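Local coordinates for putative uncharacterized protein SMU.1704 (Streptococcus mutans, PDB 3L7W), which probably acts as a PadR-family transcription factor, a dimeric protein that would bind DNA through a winged helix-turn-helix domain, at residues L15-K20 and S29-L34. Sequence-based numbering, arbitrary orientation.
Sequences LAIVSK and SQTIKL
With CG1 beside the backbone N (chi1 -69°) and CD1 extended beyond it (chi2 171°), Ile17 sends its outer methyl across to helix 25-32, where it meets Thr31 and Ile32. In Thr31, chi1 of -77° sets OG1 beside the backbone N and CG2 anti to it, which turns the methyl rather than the hydroxyl to the isoleucine; the two side chains approach tip to tip, Ile17 CD1 lying 3.6 Å from Thr31 CG2. Ile32 comes in obliquely from the next position along the helix, its CG1 3.7 Å from the same Ile17 CD1. One methyl thus bridges two consecutive residues, and the contact is wholly apolar, with no hydrogen bond between the segments. It is small, burying 107 Å² in all. Between segments 15-20 and 29-34 the nearest CA atoms, those of Ile17 and Thr31, are 8.3 Å apart, and the touch is made by side chains alone.

All three touching residues are buried, and Thr31 and Ile32 have further neighbours. Ile32 also packs on Ile10, Leu13 and Ile14 of helix 7-20 and on Leu43 of helix 40-52. Thr31 OG1 hydrogen-bonds to the backbone N of His105 of the second subunit, and Arg104 of that subunit packs on the same threonine, while CG2 lies against Ile17.

Here the first two helices of the domain pack together, joined by the short strand 23-24; with helix 40-52 and the hairpin 56-73 they form the winged helix-turn-helix fold of PadR-like regulators.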
ATOM      1  N   LEU A  15       4.662  14.665   1.433  1.00 25.63           N
ATOM      2  CA  LEU A  15       4.351  15.738   0.501  1.00 22.63           C
ATOM      3  C   LEU A  15       2.908  16.180   0.660  1.00 26.42           C
ATOM      4  O   LEU A  15       2.612  17.370   0.631  1.00 30.16           O
ATOM      5  CB  LEU A  15       4.614  15.287  -0.927  1.00 30.94           C
ATOM      6  CG  LEU A  15       5.940  15.724  -1.549  1.00 36.03           C
ATOM      7  CD1 LEU A  15       7.019  15.937  -0.507  1.00 33.51           C
ATOM      8  CD2 LEU A  15       6.382  14.758  -2.633  1.00 32.52           C
ATOM      9  N   ALA A  16       2.003  15.221   0.849  1.00 27.87           N
ATOM     10  CA  ALA A  16       0.595  15.561   0.955  1.00 29.26           C
ATOM     11  C   ALA A  16       0.385  16.400   2.195  1.00 28.71           C
ATOM     12  O   ALA A  16      -0.335  17.399   2.157  1.00 31.56           O
ATOM     13  CB  ALA A  16      -0.287  14.314   0.992  1.00 28.90           C
ATOM     14  N   ILE A  17       1.023  15.991   3.288  1.00 27.24           N
ATOM     15  CA  ILE A  17       0.863  16.679   4.564  1.00 25.26           C
ATOM     16  C   ILE A  17       1.433  18.086   4.453  1.00 34.82           C
ATOM     17  O   ILE A  17       0.801  19.065   4.844  1.00 32.83           O
ATOM     18  CB  ILE A  17       1.583  15.934   5.683  1.00 22.62           C
ATOM     19  CG1 ILE A  17       0.868  14.606   5.977  1.00 27.28           C
ATOM     20  CG2 ILE A  17       1.626  16.771   6.935  1.00 29.01           C
ATOM     21  CD1 ILE A  17       1.633  13.713   6.901  1.00 35.28           C
ATOM     22  N   VAL A  18       2.629  18.174   3.890  1.00 29.68           N
ATOM     23  CA  VAL A  18       3.307  19.438   3.771  1.00 31.44           C
ATOM     24  C   VAL A  18       2.545  20.348   2.826  1.00 34.92           C
ATOM     25  O   VAL A  18       2.630  21.562   2.943  1.00 36.09           O
ATOM     26  CB  VAL A  18       4.752  19.241   3.320  1.00 29.39           C
ATOM     27  CG1 VAL A  18       5.447  20.601   3.123  1.00 30.89           C
ATOM     28  CG2 VAL A  18       5.486  18.409   4.367  1.00 28.18           C
ATOM     29  N   SER A  19       1.776  19.768   1.910  1.00 35.92           N
ATOM     30  CA  SER A  19       1.023  20.595   0.970  1.00 44.96           C
ATOM     31  C   SER A  19      -0.072  21.377   1.680  1.00 41.94           C
ATOM     32  O   SER A  19      -0.451  22.447   1.224  1.00 41.01           O
ATOM     33  CB  SER A  19       0.405  19.767  -0.155  1.00 49.43           C
ATOM     34  OG  SER A  19      -0.799  19.174   0.280  1.00 59.69           O
ATOM     35  N   LYS A  20      -0.593  20.843   2.783  1.00 40.70           N
ATOM     36  CA  LYS A  20      -1.654  21.541   3.504  1.00 38.15           C
ATOM     37  C   LYS A  20      -1.064  22.814   4.063  1.00 48.58           C
ATOM     38  O   LYS A  20      -1.524  23.919   3.757  1.00 47.83           O
ATOM     39  CB  LYS A  20      -2.231  20.689   4.629  1.00 42.71           C
ATOM     40  CG  LYS A  20      -3.550  21.227   5.188  1.00 52.29           C
ATOM     41  CD  LYS A  20      -4.031  20.403   6.381  1.00 56.57           C
ATOM     42  CE  LYS A  20      -5.245  21.034   7.057  1.00 62.30           C
ATOM     43  NZ  LYS A  20      -5.372  20.613   8.492  1.00 61.23           N
ATOM     44  N   SER A  29       5.648  13.452  11.273  1.00 34.57           N
ATOM     45  CA  SER A  29       5.866  12.118  11.797  1.00 35.82           C
ATOM     46  C   SER A  29       4.653  11.657  12.599  1.00 39.98           C
ATOM     47  O   SER A  29       4.132  10.570  12.382  1.00 35.37           O
ATOM     48  CB  SER A  29       7.123  12.109  12.659  1.00 44.72           C
ATOM     49  OG  SER A  29       7.028  11.137  13.681  1.00 54.44           O
ATOM     50  N   GLN A  30       4.185  12.503  13.506  1.00 42.61           N
ATOM     51  CA  GLN A  30       3.013  12.174  14.307  1.00 44.26           C
ATOM     52  C   GLN A  30       1.793  11.824  13.469  1.00 42.98           C
ATOM     53  O   GLN A  30       1.006  10.956  13.840  1.00 46.64           O
ATOM     54  CB  GLN A  30       2.688  13.314  15.265  1.00 51.94           C
ATOM     55  CG  GLN A  30       3.657  13.372  16.421  1.00 56.05           C
ATOM     56  CD  GLN A  30       3.668  12.068  17.193  1.00 57.87           C
ATOM     57  OE1 GLN A  30       2.654  11.672  17.764  1.00 67.70           O
ATOM     58  NE2 GLN A  30       4.811  11.392  17.209  1.00 48.40           N
ATOM     59  N   THR A  31       1.631  12.489  12.339  1.00 36.06           N
ATOM     60  CA  THR A  31       0.455  12.242  11.529  1.00 36.63           C
ATOM     61  C   THR A  31       0.679  10.986  10.721  1.00 36.06           C
ATOM     62  O   THR A  31      -0.243  10.220  10.470  1.00 35.77           O
ATOM     63  CB  THR A  31       0.158  13.401  10.590  1.00 41.12           C
ATOM     64  OG1 THR A  31      -0.449  14.457  11.336  1.00 48.66           O
ATOM     65  CG2 THR A  31      -0.799  12.953   9.497  1.00 40.72           C
ATOM     66  N   ILE A  32       1.922  10.768  10.324  1.00 27.62           N
ATOM     67  CA  ILE A  32       2.240   9.575   9.566  1.00 30.75           C
ATOM     68  C   ILE A  32       2.170   8.316  10.450  1.00 38.26           C
ATOM     69  O   ILE A  32       1.814   7.240   9.969  1.00 32.72           O
ATOM     70  CB  ILE A  32       3.605   9.689   8.873  1.00 26.83           C
ATOM     71  CG1 ILE A  32       3.516  10.692   7.723  1.00 32.34           C
ATOM     72  CG2 ILE A  32       4.031   8.349   8.333  1.00 31.57           C
ATOM     73  CD1 ILE A  32       4.813  10.872   6.967  1.00 32.65           C
ATOM     74  N   LYS A  33       2.505   8.464  11.730  1.00 38.04           N
ATOM     75  CA  LYS A  33       2.458   7.357  12.686  1.00 38.04           C
ATOM     76  C   LYS A  33       1.038   6.880  12.859  1.00 34.64           C
ATOM     77  O   LYS A  33       0.796   5.807  13.405  1.00 46.03           O
ATOM     78  CB  LYS A  33       2.995   7.784  14.048  1.00 45.09           C
ATOM     79  CG  LYS A  33       4.475   7.534  14.269  1.00 53.51           C
ATOM     80  CD  LYS A  33       4.877   7.996  15.674  1.00 60.08           C
ATOM     81  CE  LYS A  33       6.285   7.563  16.030  1.00 62.30           C
ATOM     82  NZ  LYS A  33       7.281   8.135  15.086  1.00 65.39           N
ATOM     83  N   LEU A  34       0.098   7.691  12.394  1.00 40.02           N
ATOM     84  CA  LEU A  34      -1.310   7.319  12.421  1.00 41.86           C
ATOM     85  C   LEU A  34      -1.601   6.103  11.540  1.00 40.11           C
ATOM     86  O   LEU A  34      -2.502   5.325  11.815  1.00 43.52           O
ATOM     87  CB  LEU A  34      -2.164   8.510  11.984  1.00 46.10           C
ATOM     88  CG  LEU A  34      -2.995   9.228  13.052  1.00 50.03           C
ATOM     89  CD1 LEU A  34      -2.451   9.021  14.473  1.00 47.65           C
ATOM     90  CD2 LEU A  34      -3.139  10.700  12.707  1.00 40.48           C
TER